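Local coordinates for putative curved DNA-binding protein (Chaetomium thermophilum var. thermophilum DSM 1495, PDB 4IPA) that probably acts in ribosome biogenesis as an Arx1 factor built on the fold of the methionine aminopeptidases, at residues E66-V71 with L120-D125; S82-V87 with A271-R276; L165-P170 with S197-K202; T157-E162 with K383-P388; N210-T215 with V342-T347. One frame throughout, in Å; residues are numbered along the deposited sequence.

The five contacts are spread over the two halves of a pita-bread fold. Contacts 1 and 2, with centres 16 Å apart, share the sheet holding strands 79-88 and 115-124, where Gly-121 O lies 2.9 Å from Ser-82 N. Contacts 3 and 4 both use helix 148-167 and lie just 8 Å apart between centres; Arg-166 NE reaches Gln-387 O at 2.8 Å. Contact 5 lies in the five-stranded sheet under that helix, 13 Å from contact 3 and 15 Å from contact 4, centre to centre. It also comes nearest to the other half, about 5 Å from contact 2 between nearest atoms. Contacts 2 and 3 lie on opposite sides of the chain's centre.

Contact 1: residues E66-V71 with L120-D125; sequences EELSKV and LGAQID
In the helix-on-sheet layer of one half of the pita-bread fold, Leu-68 near the C-terminal end of helix 53-69 rests on Ala-122 of strand 115-124, the middle strand of a three-stranded antiparallel sheet. One methyl makes the crossing: Leu-68 CD2 lies 4.2 Å from Ala-122 CB, and Leu-68 CD2 is equally 4.2 Å from Gln-123 O, so the methyl touches the side chain of Ala-122 and the backbone oxygen of the next residue. With CG beside the backbone N and anti to the carbonyl carbon (chi1 -79°), the side chain brings its end nearer the strand than its first bond alone would. The contact ends on the single methyl of Ala-122, and the CA atoms of Leu-68 and Ala-122 are 7.9 Å apart. Ile-35 of helix 23-46 also touches Leu-68, and Met-64 one turn earlier adds to the cover on Ala-122. No hydrogen bond joins 66-71 to 120-125, and the contact is buried and apolar. In the same region of the chain, Lys-79 NZ bonds to both Leu-68 O and Val-71 O, and Ser-69 OG returns to Glu-66 O at 2.9 Å. On the flank turned from the strand, Lys-70 NZ forms a salt bridge with Glu-67 OE2 at 3.2 Å, approaching from above the carboxylate, 46° out of its plane.

Contact 2: residues S82-V87 with A271-R276; sequences SHPTTV and ATLHRR
Pro-84 and Leu-273 make a buried apolar contact between two separate antiparallel sheets, joining edge strand 79-88 of one three-stranded sheet in the pita-bread fold to strand 273-276, the middle strand of another. The two side chains cross at about a right angle, with a methyl set against the proline ring: Leu-273 CD1 is 3.4 Å from Pro-84 CG, tighter than usual for two carbons, and Leu-273 CD1 is 3.9 Å from Pro-84 CD. The leucine extends CG away from its own backbone N (chi1 -175°), which carries both methyls across the gap. Its second branch goes to the neighbouring residue, Leu-273 CD2 lying 4.2 Å from His-83 NE2 in an oblique approach to the imidazole. Pro-84 is also touched by Ser-305 and Gln-308, so its ring is enclosed by more than the leucine. Just before it the strand is irregular: Ser-82 and His-83 both face Gly-121 in a classic beta bulge, and the chain turns a corner there. At this corner the end of the His-83 ring comes near Leu-273, while Ser-82 OG stays behind, bonded to Ala-122 O and Thr-129 O within its own sheet. A local bond helps hold the turn of the imidazole: His-83 ND1 donates to Pro-84 O over 2.9 Å, with an N-H...O angle of 154°, and the donor lies in the carbonyl plane on a lone pair.

Contact 3: residues L165-P170 with S197-K202; sequences LRLMVP and SSLLEK
Leu-167 and Leu-199 adopt matching first torsions, chi1 -67° and -71°, each placing CG beside the backbone N, and the second torsions extend their branches into the gap between helices 148-167 and 193-205. Leu-200 is different: its chi1 of -97° is off a staggered value, and its CD1 comes near helix 148-167. One methyl serves both neighbours. Leu-167 CD1 lies 3.9 Å from Leu-199 CD1, and Leu-167 CD1 lies 4.0 Å from Leu-200 CD1. The other branch adds a second touch, with Leu-167 CD2 4.1 Å from Leu-199 CD1. Leu-167 and Leu-199 cross obliquely, whereas Leu-167 and Leu-200 run alongside each other, pointing opposite ways, so a single side chain near the end of one helix meets two consecutive leucines of the other. Ile-384 of helix 379-386 touches Leu-199 as well, and Val-255 of strand 250-258 lies against Leu-200, so the cluster bridges the helical layer and the sheet. No hydrogen bond joins 165-170 to 197-202: the helices are joined here by dispersion and by the burial of branched methyls, which gives close fit but no directional bond.

Contact 4: residues T157-E162 with K383-P388; sequences TYYANE and KILEQP
Leu-385, on the last turn of helix 379-386, reaches helix 148-167 with the end of its side chain, where Tyr-159 and Glu-162 receive it. Its CB makes no close contact there, and CG, held beside the backbone N by a chi1 of -75°, serves as the fork from which two methyls part. CD1 goes to the tyrosine: Leu-385 CD1 is 3.8 Å from Tyr-159 CD1 and Leu-385 CD1 is 4.1 Å from Tyr-159 CE1, an oblique approach with the side chains crossing at about a right angle. CD2 goes one turn along, Leu-385 CD2 lying 3.7 Å from Glu-162 CB. The leucine thus bridges two residues three apart on one helical face. Tyr-159 also has Tyr-158 CD1 over the centre of one face of its ring, 3.7 Å above the plane. The carboxylate of Glu-162 forms salt bridges with Arg-166 and Arg-358, and the methyl meets the CB of that side chain. On another side of helix 148-167, Thr-157 and Asn-161 touch strands 250-258 and 342-352. A long helix laid on a curved antiparallel sheet in this way is typical of the pita-bread fold of the M24 family, here with helix 379-386 from near the chain's end packed outside it.

Contact 5: residues N210-T215 with V342-T347; sequences NIIEST and VCRLLT
Apolar contact comes first, and it falls to the far end of Ile-212, which meets Val-342. Ile-212 CD1 is 3.9 Å from Val-342 CB and Ile-212 CD1 is 4.1 Å from Val-342 CG1, the two side chains crossing at about a right angle. The isoleucine reaches this far because its chain is extended beyond CB, with CD1 anti at chi2 169°. The same methyl brushes the neighbouring residues more loosely, Ile-212 CD1 lying 4.4 Å from Cys-343 O and 4.4 Å from Arg-344 CG. Strands 210-220 and 342-352 are not neighbours in the five-stranded antiparallel sheet of this half of the pita-bread fold: strand 250-258 runs between them, so Ile-212 reaches across a whole strand. Its backbone pairs with Gly-256 of that strand, consistent with the lack of an intervening side chain at that point. Hydrogen bonds shape the chain just after the isoleucine. A type II turn runs from Ile-212 to Thr-215, closed by Thr-215 N to Ile-212 O at 3.1 Å. The threonine hydroxyl adds to it, Thr-215 OG1 donating to Ile-212 O at 2.7 Å from the same face of the carbonyl plane as the amide, tilted 31° from that plane. Two donors therefore grip one oxygen and help pin the turn. Charge enters with Arg-344: its CG lies near the isoleucine while NH1 forms a salt bridge with Glu-254 OE2 of the intervening strand.

Contact 1: residues E66-V71 with L120-D125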
# COMPACT_ATOMS: atom_id res chain seq x y z
N GLU A 66 -6.17 9.20 -18.00
CA GLU A 66 -6.60 10.56 -18.30
C GLU A 66 -5.78 11.57 -17.49
O GLU A 66 -5.23 12.53 -18.04
CB GLU A 66 -8.09 10.77 -18.02
CG GLU A 66 -9.03 9.92 -18.87
CD GLU A 66 -10.47 9.89 -18.32
OE1 GLU A 66 -10.78 10.69 -17.41
OE2 GLU A 66 -11.28 9.06 -18.79
N GLU A 67 -5.72 11.36 -16.17
CA GLU A 67 -4.97 12.26 -15.29
C GLU A 67 -3.53 12.34 -15.74
O GLU A 67 -2.95 13.43 -15.80
CB GLU A 67 -5.05 11.81 -13.83
CG GLU A 67 -6.40 11.99 -13.19
CD GLU A 67 -6.91 13.42 -13.29
OE1 GLU A 67 -6.09 14.36 -13.19
OE2 GLU A 67 -8.12 13.61 -13.49
N LEU A 68 -2.96 11.19 -16.09
CA LEU A 68 -1.56 11.12 -16.50
C LEU A 68 -1.33 11.91 -17.78
O LEU A 68 -0.32 12.60 -17.92
CB LEU A 68 -1.11 9.66 -16.67
CG LEU A 68 -0.78 8.91 -15.37
CD1 LEU A 68 -0.53 7.45 -15.58
CD2 LEU A 68 0.43 9.55 -14.69
N SER A 69 -2.26 11.82 -18.72
CA SER A 69 -2.08 12.50 -20.00
C SER A 69 -2.19 14.01 -19.85
O SER A 69 -1.85 14.76 -20.76
CB SER A 69 -3.09 12.00 -21.04
OG SER A 69 -4.36 12.55 -20.77
N LYS A 70 -2.67 14.46 -18.69
CA LYS A 70 -2.83 15.89 -18.43
C LYS A 70 -1.61 16.55 -17.81
O LYS A 70 -1.61 17.75 -17.57
CB LYS A 70 -4.07 16.14 -17.56
CG LYS A 70 -5.37 15.75 -18.25
CD LYS A 70 -6.61 16.34 -17.57
CE LYS A 70 -6.87 15.72 -16.20
NZ LYS A 70 -8.35 15.67 -15.92
N VAL A 71 -0.55 15.78 -17.56
CA VAL A 71 0.67 16.35 -16.97
C VAL A 71 1.90 15.95 -17.77
O VAL A 71 1.82 15.09 -18.65
CB VAL A 71 0.85 15.94 -15.49
CG1 VAL A 71 -0.33 16.39 -14.66
CG2 VAL A 71 1.04 14.43 -15.37
N LEU A 120 -3.89 1.96 -5.23
CA LEU A 120 -3.56 2.31 -6.59
C LEU A 120 -2.44 3.31 -6.53
O LEU A 120 -2.05 3.74 -5.45
CB LEU A 120 -4.79 2.91 -7.28
CG LEU A 120 -5.44 4.13 -6.62
CD1 LEU A 120 -4.78 5.42 -7.09
CD2 LEU A 120 -6.95 4.15 -6.94
N GLY A 121 -1.90 3.69 -7.69
CA GLY A 121 -0.89 4.72 -7.70
C GLY A 121 -0.36 5.11 -9.05
O GLY A 121 -0.47 4.35 -10.03
N ALA A 122 0.22 6.30 -9.10
CA ALA A 122 0.82 6.84 -10.30
C ALA A 122 2.33 7.03 -10.15
O ALA A 122 2.89 6.94 -9.06
CB ALA A 122 0.18 8.18 -10.68
N GLN A 123 2.94 7.38 -11.27
CA GLN A 123 4.36 7.26 -11.48
C GLN A 123 4.80 8.36 -12.47
O GLN A 123 4.28 8.43 -13.59
CB GLN A 123 4.55 5.87 -12.09
CG GLN A 123 5.89 5.44 -12.36
CD GLN A 123 6.42 5.99 -13.65
OE1 GLN A 123 7.16 6.96 -13.65
NE2 GLN A 123 6.06 5.35 -14.78
N ILE A 124 5.70 9.25 -12.05
CA ILE A 124 6.30 10.24 -12.96
C ILE A 124 7.83 10.15 -13.02
O ILE A 124 8.50 10.35 -12.01
CB ILE A 124 5.93 11.71 -12.64
CG1 ILE A 124 4.48 12.00 -13.00
CG2 ILE A 124 6.80 12.67 -13.47
CD1 ILE A 124 3.56 11.85 -11.85
N ASP A 125 8.36 9.87 -14.21
CA ASP A 125 9.79 9.74 -14.46
C ASP A 125 10.44 8.74 -13.52
O ASP A 125 11.58 8.93 -13.08
CB ASP A 125 10.50 11.09 -14.40
CG ASP A 125 11.95 11.02 -14.91
OD1 ASP A 125 12.23 10.25 -15.85
OD2 ASP A 125 12.81 11.74 -14.37

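Contact 2: residues S82-V87 with A271-R276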
# COMPACT_ATOMS: atom_id res chain seq x y z
N SER A 82 2.08 3.44 -10.98
CA SER A 82 2.95 2.78 -10.01
C SER A 82 2.21 1.56 -9.46
O SER A 82 2.80 0.68 -8.85
CB SER A 82 3.35 3.73 -8.87
OG SER A 82 2.22 4.12 -8.09
N HIS A 83 0.90 1.50 -9.68
CA HIS A 83 0.09 0.39 -9.14
C HIS A 83 -1.28 0.42 -9.75
O HIS A 83 -1.95 1.46 -9.72
CB HIS A 83 -0.04 0.50 -7.62
CG HIS A 83 -0.43 -0.78 -6.93
ND1 HIS A 83 -1.73 -1.25 -6.90
CD2 HIS A 83 0.30 -1.67 -6.21
CE1 HIS A 83 -1.78 -2.37 -6.21
NE2 HIS A 83 -0.56 -2.66 -5.78
N PRO A 84 -1.73 -0.72 -10.29
CA PRO A 84 -3.07 -0.83 -10.87
C PRO A 84 -4.15 -0.49 -9.84
O PRO A 84 -3.91 -0.65 -8.64
CB PRO A 84 -3.17 -2.32 -11.23
CG PRO A 84 -2.26 -2.98 -10.27
CD PRO A 84 -1.09 -2.04 -10.16
N THR A 85 -5.30 -0.02 -10.31
CA THR A 85 -6.44 0.18 -9.43
C THR A 85 -6.89 -1.17 -8.90
O THR A 85 -7.16 -2.09 -9.67
CB THR A 85 -7.63 0.79 -10.19
OG1 THR A 85 -7.28 2.07 -10.71
CG2 THR A 85 -8.82 0.93 -9.25
N THR A 86 -6.95 -1.32 -7.59
CA THR A 86 -7.40 -2.59 -7.05
C THR A 86 -8.46 -2.33 -5.99
O THR A 86 -8.43 -1.31 -5.31
CB THR A 86 -6.26 -3.41 -6.43
OG1 THR A 86 -5.64 -2.64 -5.39
CG2 THR A 86 -5.23 -3.80 -7.49
N VAL A 87 -9.38 -3.26 -5.85
CA VAL A 87 -10.51 -3.08 -4.95
C VAL A 87 -10.75 -4.41 -4.27
O VAL A 87 -11.22 -5.35 -4.89
CB VAL A 87 -11.75 -2.62 -5.74
CG1 VAL A 87 -13.00 -2.60 -4.87
CG2 VAL A 87 -11.48 -1.24 -6.36
N ALA A 271 -4.05 -15.23 -9.77
CA ALA A 271 -3.05 -14.18 -9.57
C ALA A 271 -2.98 -13.29 -10.82
O ALA A 271 -2.55 -13.76 -11.89
CB ALA A 271 -1.69 -14.79 -9.30
N THR A 272 -3.39 -12.03 -10.69
CA THR A 272 -3.31 -11.11 -11.82
C THR A 272 -2.29 -10.01 -11.60
O THR A 272 -1.81 -9.41 -12.56
CB THR A 272 -4.67 -10.49 -12.16
OG1 THR A 272 -5.15 -9.74 -11.03
CG2 THR A 272 -5.69 -11.60 -12.53
N LEU A 273 -1.97 -9.74 -10.35
CA LEU A 273 -1.03 -8.67 -10.01
C LEU A 273 0.42 -9.14 -10.17
O LEU A 273 0.81 -10.14 -9.59
CB LEU A 273 -1.28 -8.18 -8.59
CG LEU A 273 -0.46 -6.98 -8.11
CD1 LEU A 273 -0.90 -5.73 -8.87
CD2 LEU A 273 -0.66 -6.79 -6.61
N HIS A 274 1.20 -8.42 -10.97
CA HIS A 274 2.58 -8.82 -11.27
C HIS A 274 3.46 -7.58 -11.47
O HIS A 274 2.96 -6.46 -11.53
CB HIS A 274 2.66 -9.64 -12.58
CG HIS A 274 1.77 -10.85 -12.61
ND1 HIS A 274 2.28 -12.13 -12.68
CD2 HIS A 274 0.43 -10.97 -12.64
CE1 HIS A 274 1.28 -13.00 -12.72
NE2 HIS A 274 0.15 -12.32 -12.69
N ARG A 275 4.77 -7.78 -11.58
CA ARG A 275 5.67 -6.72 -12.02
C ARG A 275 6.92 -7.31 -12.67
O ARG A 275 7.35 -8.40 -12.31
CB ARG A 275 6.05 -5.78 -10.87
CG ARG A 275 7.18 -6.27 -9.99
CD ARG A 275 7.60 -5.18 -9.01
NE ARG A 275 8.66 -5.63 -8.13
CZ ARG A 275 9.96 -5.53 -8.42
NH1 ARG A 275 10.37 -5.00 -9.56
NH2 ARG A 275 10.86 -5.98 -7.55
N ARG A 276 7.47 -6.59 -13.63
CA ARG A 276 8.74 -6.98 -14.25
C ARG A 276 9.87 -6.89 -13.25
O ARG A 276 9.93 -5.92 -12.51
CB ARG A 276 9.06 -6.06 -15.42
CG ARG A 276 8.97 -6.70 -16.77
CD ARG A 276 9.29 -5.70 -17.87
NE ARG A 276 10.72 -5.60 -18.08
CZ ARG A 276 11.45 -4.54 -17.77
NH1 ARG A 276 10.89 -3.46 -17.25
NH2 ARG A 276 12.76 -4.57 -18.00

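Contact 3: residues L165-P170 with S197-K202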
# COMPACT_ATOMS: atom_id res chain seq x y z
N LEU A 165 4.76 5.33 11.61
CA LEU A 165 5.32 6.55 11.03
C LEU A 165 6.30 7.26 11.99
O LEU A 165 7.36 7.74 11.57
CB LEU A 165 4.20 7.50 10.58
CG LEU A 165 3.38 7.03 9.36
CD1 LEU A 165 2.22 8.00 9.04
CD2 LEU A 165 4.28 6.83 8.13
N ARG A 166 5.94 7.31 13.27
CA ARG A 166 6.77 7.93 14.30
C ARG A 166 8.01 7.10 14.63
O ARG A 166 9.06 7.66 14.95
CB ARG A 166 5.94 8.20 15.56
CG ARG A 166 5.12 9.47 15.46
CD ARG A 166 3.91 9.45 16.37
NE ARG A 166 3.11 10.66 16.17
CZ ARG A 166 2.16 10.79 15.25
NH1 ARG A 166 1.88 9.78 14.43
NH2 ARG A 166 1.50 11.94 15.14
N LEU A 167 7.91 5.78 14.51
CA LEU A 167 9.06 4.91 14.72
C LEU A 167 10.05 5.04 13.57
O LEU A 167 11.17 4.52 13.64
CB LEU A 167 8.62 3.45 14.86
CG LEU A 167 7.81 3.16 16.12
CD1 LEU A 167 7.35 1.70 16.20
CD2 LEU A 167 8.65 3.51 17.34
N MET A 168 9.65 5.75 12.51
CA MET A 168 10.49 5.86 11.33
C MET A 168 11.29 7.16 11.27
O MET A 168 12.21 7.30 10.47
CB MET A 168 9.66 5.68 10.05
CG MET A 168 9.10 4.26 9.84
SD MET A 168 8.21 4.10 8.27
CE MET A 168 9.57 3.98 7.08
N VAL A 169 10.92 8.12 12.10
CA VAL A 169 11.72 9.32 12.25
C VAL A 169 13.09 8.93 12.79
O VAL A 169 13.19 8.31 13.85
CB VAL A 169 11.02 10.32 13.19
CG1 VAL A 169 11.85 11.61 13.31
CG2 VAL A 169 9.64 10.64 12.65
N PRO A 170 14.16 9.22 12.04
CA PRO A 170 15.54 8.96 12.48
C PRO A 170 15.78 9.58 13.85
O PRO A 170 15.33 10.71 14.09
CB PRO A 170 16.38 9.66 11.42
CG PRO A 170 15.54 9.57 10.19
CD PRO A 170 14.12 9.74 10.66
N SER A 197 7.91 -4.32 15.50
CA SER A 197 6.84 -5.32 15.44
C SER A 197 6.08 -5.45 16.75
O SER A 197 4.85 -5.39 16.76
CB SER A 197 7.40 -6.70 15.05
OG SER A 197 7.56 -6.80 13.65
N SER A 198 6.79 -5.63 17.86
CA SER A 198 6.13 -5.85 19.14
C SER A 198 5.29 -4.63 19.55
O SER A 198 4.19 -4.79 20.08
CB SER A 198 7.12 -6.23 20.24
OG SER A 198 7.98 -5.15 20.54
N LEU A 199 5.79 -3.43 19.30
CA LEU A 199 5.01 -2.23 19.55
C LEU A 199 3.71 -2.19 18.71
O LEU A 199 2.62 -1.98 19.24
CB LEU A 199 5.85 -0.96 19.34
CG LEU A 199 6.95 -0.67 20.37
CD1 LEU A 199 7.94 0.35 19.84
CD2 LEU A 199 6.39 -0.22 21.72
N LEU A 200 3.82 -2.41 17.40
CA LEU A 200 2.62 -2.42 16.57
C LEU A 200 1.65 -3.53 16.99
O LEU A 200 0.44 -3.36 16.93
CB LEU A 200 2.96 -2.52 15.08
CG LEU A 200 2.96 -1.17 14.36
CD1 LEU A 200 3.98 -0.20 15.01
CD2 LEU A 200 3.23 -1.35 12.88
N GLU A 201 2.19 -4.67 17.43
CA GLU A 201 1.35 -5.76 17.91
C GLU A 201 0.61 -5.33 19.16
O GLU A 201 -0.54 -5.69 19.36
CB GLU A 201 2.16 -7.02 18.19
CG GLU A 201 2.61 -7.77 16.96
CD GLU A 201 3.53 -8.93 17.29
OE1 GLU A 201 3.97 -9.01 18.46
OE2 GLU A 201 3.80 -9.76 16.39
N LYS A 202 1.31 -4.57 19.99
CA LYS A 202 0.74 -4.02 21.21
C LYS A 202 -0.42 -3.12 20.84
O LYS A 202 -1.45 -3.13 21.50
CB LYS A 202 1.81 -3.19 21.92
CG LYS A 202 1.92 -3.32 23.44
CD LYS A 202 3.37 -2.98 23.85
CE LYS A 202 3.50 -2.57 25.31
NZ LYS A 202 4.81 -1.88 25.61

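Contact 4: residues T157-E162 with K383-P388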
# COMPACT_ATOMS: atom_id res chain seq x y z
N THR A 157 -5.80 -0.17 13.02
CA THR A 157 -5.03 0.08 11.81
C THR A 157 -4.57 1.53 11.78
O THR A 157 -3.42 1.82 11.45
CB THR A 157 -5.85 -0.23 10.55
OG1 THR A 157 -6.42 -1.54 10.66
CG2 THR A 157 -4.95 -0.17 9.33
N TYR A 158 -5.47 2.44 12.13
CA TYR A 158 -5.15 3.85 12.21
C TYR A 158 -3.97 4.09 13.16
O TYR A 158 -2.99 4.76 12.80
CB TYR A 158 -6.38 4.65 12.67
CG TYR A 158 -6.14 6.14 12.84
CD1 TYR A 158 -5.70 6.67 14.04
CD2 TYR A 158 -6.37 7.01 11.78
CE1 TYR A 158 -5.49 8.03 14.19
CE2 TYR A 158 -6.15 8.38 11.92
CZ TYR A 158 -5.72 8.88 13.12
OH TYR A 158 -5.51 10.24 13.25
N TYR A 159 -4.06 3.57 14.39
CA TYR A 159 -3.02 3.84 15.37
C TYR A 159 -1.75 3.08 15.09
O TYR A 159 -0.66 3.57 15.37
CB TYR A 159 -3.50 3.64 16.82
CG TYR A 159 -4.35 4.80 17.27
CD1 TYR A 159 -3.80 6.06 17.42
CD2 TYR A 159 -5.71 4.64 17.50
CE1 TYR A 159 -4.58 7.14 17.82
CE2 TYR A 159 -6.50 5.72 17.89
CZ TYR A 159 -5.93 6.96 18.05
OH TYR A 159 -6.72 8.04 18.44
N ALA A 160 -1.88 1.89 14.51
CA ALA A 160 -0.69 1.18 14.09
C ALA A 160 0.09 2.07 13.11
O ALA A 160 1.32 2.18 13.19
CB ALA A 160 -1.07 -0.14 13.44
N ASN A 161 -0.63 2.73 12.21
CA ASN A 161 -0.02 3.59 11.19
C ASN A 161 0.65 4.82 11.81
O ASN A 161 1.79 5.16 11.46
CB ASN A 161 -1.05 4.00 10.14
CG ASN A 161 -0.43 4.67 8.94
OD1 ASN A 161 0.57 4.18 8.40
ND2 ASN A 161 -1.00 5.80 8.51
N GLU A 162 -0.04 5.47 12.74
CA GLU A 162 0.50 6.63 13.45
C GLU A 162 1.76 6.27 14.24
O GLU A 162 2.71 7.04 14.29
CB GLU A 162 -0.54 7.24 14.39
CG GLU A 162 -1.73 7.85 13.66
CD GLU A 162 -1.33 8.98 12.72
OE1 GLU A 162 -0.63 9.91 13.17
OE2 GLU A 162 -1.71 8.94 11.52
N LYS A 383 3.05 7.64 24.70
CA LYS A 383 4.14 8.58 24.64
C LYS A 383 4.67 8.75 23.19
O LYS A 383 4.80 9.87 22.70
CB LYS A 383 5.24 8.18 25.62
CG LYS A 383 4.83 8.30 27.08
CD LYS A 383 5.96 7.86 28.03
CE LYS A 383 5.55 8.00 29.50
NZ LYS A 383 6.62 7.56 30.44
N ILE A 384 4.92 7.64 22.52
CA ILE A 384 5.25 7.68 21.09
C ILE A 384 4.23 8.50 20.28
O ILE A 384 4.61 9.37 19.49
CB ILE A 384 5.36 6.26 20.49
CG1 ILE A 384 6.54 5.51 21.13
CG2 ILE A 384 5.55 6.32 18.99
CD1 ILE A 384 6.43 4.01 21.04
N LEU A 385 2.95 8.26 20.51
CA LEU A 385 1.90 9.02 19.82
C LEU A 385 1.97 10.52 20.04
O LEU A 385 1.46 11.29 19.22
CB LEU A 385 0.52 8.50 20.22
CG LEU A 385 0.19 7.16 19.57
CD1 LEU A 385 -1.15 6.64 20.05
CD2 LEU A 385 0.21 7.33 18.06
N GLU A 386 2.59 10.95 21.14
CA GLU A 386 2.78 12.38 21.41
C GLU A 386 3.93 12.99 20.61
O GLU A 386 3.98 14.20 20.41
CB GLU A 386 3.00 12.62 22.91
CG GLU A 386 1.74 12.40 23.76
CD GLU A 386 0.53 13.13 23.20
OE1 GLU A 386 0.58 14.37 23.08
OE2 GLU A 386 -0.48 12.47 22.87
N GLN A 387 4.87 12.15 20.17
CA GLN A 387 5.98 12.62 19.36
C GLN A 387 5.48 13.17 18.03
O GLN A 387 4.52 12.67 17.46
CB GLN A 387 6.96 11.48 19.09
CG GLN A 387 7.48 10.80 20.34
CD GLN A 387 8.25 9.54 20.01
OE1 GLN A 387 8.53 8.72 20.89
NE2 GLN A 387 8.58 9.36 18.72
N PRO A 388 6.14 14.22 17.53
CA PRO A 388 5.72 14.83 16.27
C PRO A 388 6.22 14.01 15.09
O PRO A 388 7.14 13.21 15.25
CB PRO A 388 6.41 16.20 16.30
CG PRO A 388 7.66 15.95 17.08
CD PRO A 388 7.32 14.90 18.11

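Contact 5: residues N210-T215 with V342-T347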
# COMPACT_ATOMS: atom_id res chain seq x y z
N ASN A 210 -5.18 -8.15 15.36
CA ASN A 210 -3.80 -8.58 15.13
C ASN A 210 -3.18 -7.93 13.90
O ASN A 210 -3.87 -7.66 12.90
CB ASN A 210 -3.74 -10.10 15.03
CG ASN A 210 -3.91 -10.78 16.36
OD1 ASN A 210 -3.04 -10.70 17.21
ND2 ASN A 210 -5.04 -11.47 16.55
N ILE A 211 -1.88 -7.69 13.96
CA ILE A 211 -1.15 -7.18 12.80
C ILE A 211 -1.10 -8.27 11.75
O ILE A 211 -0.84 -9.43 12.08
CB ILE A 211 0.31 -6.77 13.16
CG1 ILE A 211 0.31 -5.60 14.14
CG2 ILE A 211 1.09 -6.38 11.90
CD1 ILE A 211 -0.30 -4.38 13.58
N ILE A 212 -1.31 -7.92 10.49
CA ILE A 212 -1.15 -8.90 9.43
C ILE A 212 0.32 -9.32 9.19
O ILE A 212 1.19 -8.52 8.84
CB ILE A 212 -1.78 -8.43 8.12
CG1 ILE A 212 -3.26 -8.14 8.34
CG2 ILE A 212 -1.57 -9.48 7.05
CD1 ILE A 212 -3.88 -7.41 7.14
N GLU A 213 0.58 -10.60 9.41
CA GLU A 213 1.92 -11.15 9.25
C GLU A 213 2.65 -10.67 8.00
O GLU A 213 2.12 -10.76 6.89
CB GLU A 213 1.83 -12.66 9.21
CG GLU A 213 1.95 -13.33 10.55
CD GLU A 213 2.40 -14.78 10.41
OE1 GLU A 213 2.16 -15.39 9.33
OE2 GLU A 213 3.01 -15.30 11.38
N SER A 214 3.87 -10.16 8.19
CA SER A 214 4.77 -9.83 7.09
C SER A 214 4.33 -8.64 6.26
O SER A 214 4.74 -8.50 5.11
CB SER A 214 5.02 -11.05 6.18
OG SER A 214 5.71 -12.08 6.87
N THR A 215 3.48 -7.80 6.84
CA THR A 215 3.15 -6.53 6.21
C THR A 215 4.42 -5.71 6.05
O THR A 215 5.11 -5.43 7.01
CB THR A 215 2.12 -5.76 7.06
OG1 THR A 215 0.88 -6.49 7.02
CG2 THR A 215 1.89 -4.36 6.51
N VAL A 342 -10.10 -7.63 7.11
CA VAL A 342 -8.83 -6.96 7.31
C VAL A 342 -8.93 -5.50 6.90
O VAL A 342 -9.80 -5.12 6.11
CB VAL A 342 -7.68 -7.62 6.52
CG1 VAL A 342 -7.59 -9.10 6.86
CG2 VAL A 342 -7.86 -7.40 5.01
N CYS A 343 -8.04 -4.70 7.47
CA CYS A 343 -7.98 -3.28 7.19
C CYS A 343 -6.53 -2.92 6.85
O CYS A 343 -5.61 -3.42 7.49
CB CYS A 343 -8.48 -2.53 8.43
SG CYS A 343 -8.55 -0.75 8.27
N ARG A 344 -6.33 -2.08 5.84
CA ARG A 344 -4.97 -1.71 5.41
C ARG A 344 -4.84 -0.23 5.07
O ARG A 344 -5.77 0.40 4.53
CB ARG A 344 -4.51 -2.54 4.19
CG ARG A 344 -4.54 -4.06 4.40
CD ARG A 344 -3.78 -4.82 3.28
NE ARG A 344 -4.36 -4.58 1.97
CZ ARG A 344 -3.81 -3.79 1.04
NH1 ARG A 344 -2.65 -3.18 1.26
NH2 ARG A 344 -4.43 -3.63 -0.12
N LEU A 345 -3.69 0.34 5.39
CA LEU A 345 -3.35 1.68 4.93
C LEU A 345 -1.97 1.65 4.31
O LEU A 345 -1.09 0.90 4.74
CB LEU A 345 -3.38 2.67 6.08
CG LEU A 345 -4.74 2.89 6.73
CD1 LEU A 345 -4.57 3.50 8.14
CD2 LEU A 345 -5.61 3.76 5.84
N LEU A 346 -1.76 2.50 3.32
CA LEU A 346 -0.48 2.58 2.66
C LEU A 346 -0.28 4.05 2.32
O LEU A 346 -1.11 4.68 1.66
CB LEU A 346 -0.43 1.69 1.40
CG LEU A 346 0.97 1.19 0.98
CD1 LEU A 346 0.94 0.03 -0.06
CD2 LEU A 346 1.84 2.34 0.47
N THR A 347 0.82 4.59 2.81
CA THR A 347 1.15 5.98 2.64
C THR A 347 2.54 6.06 2.02
O THR A 347 3.47 5.38 2.47
CB THR A 347 1.17 6.70 4.01
OG1 THR A 347 -0.08 6.49 4.69
CG2 THR A 347 1.41 8.20 3.84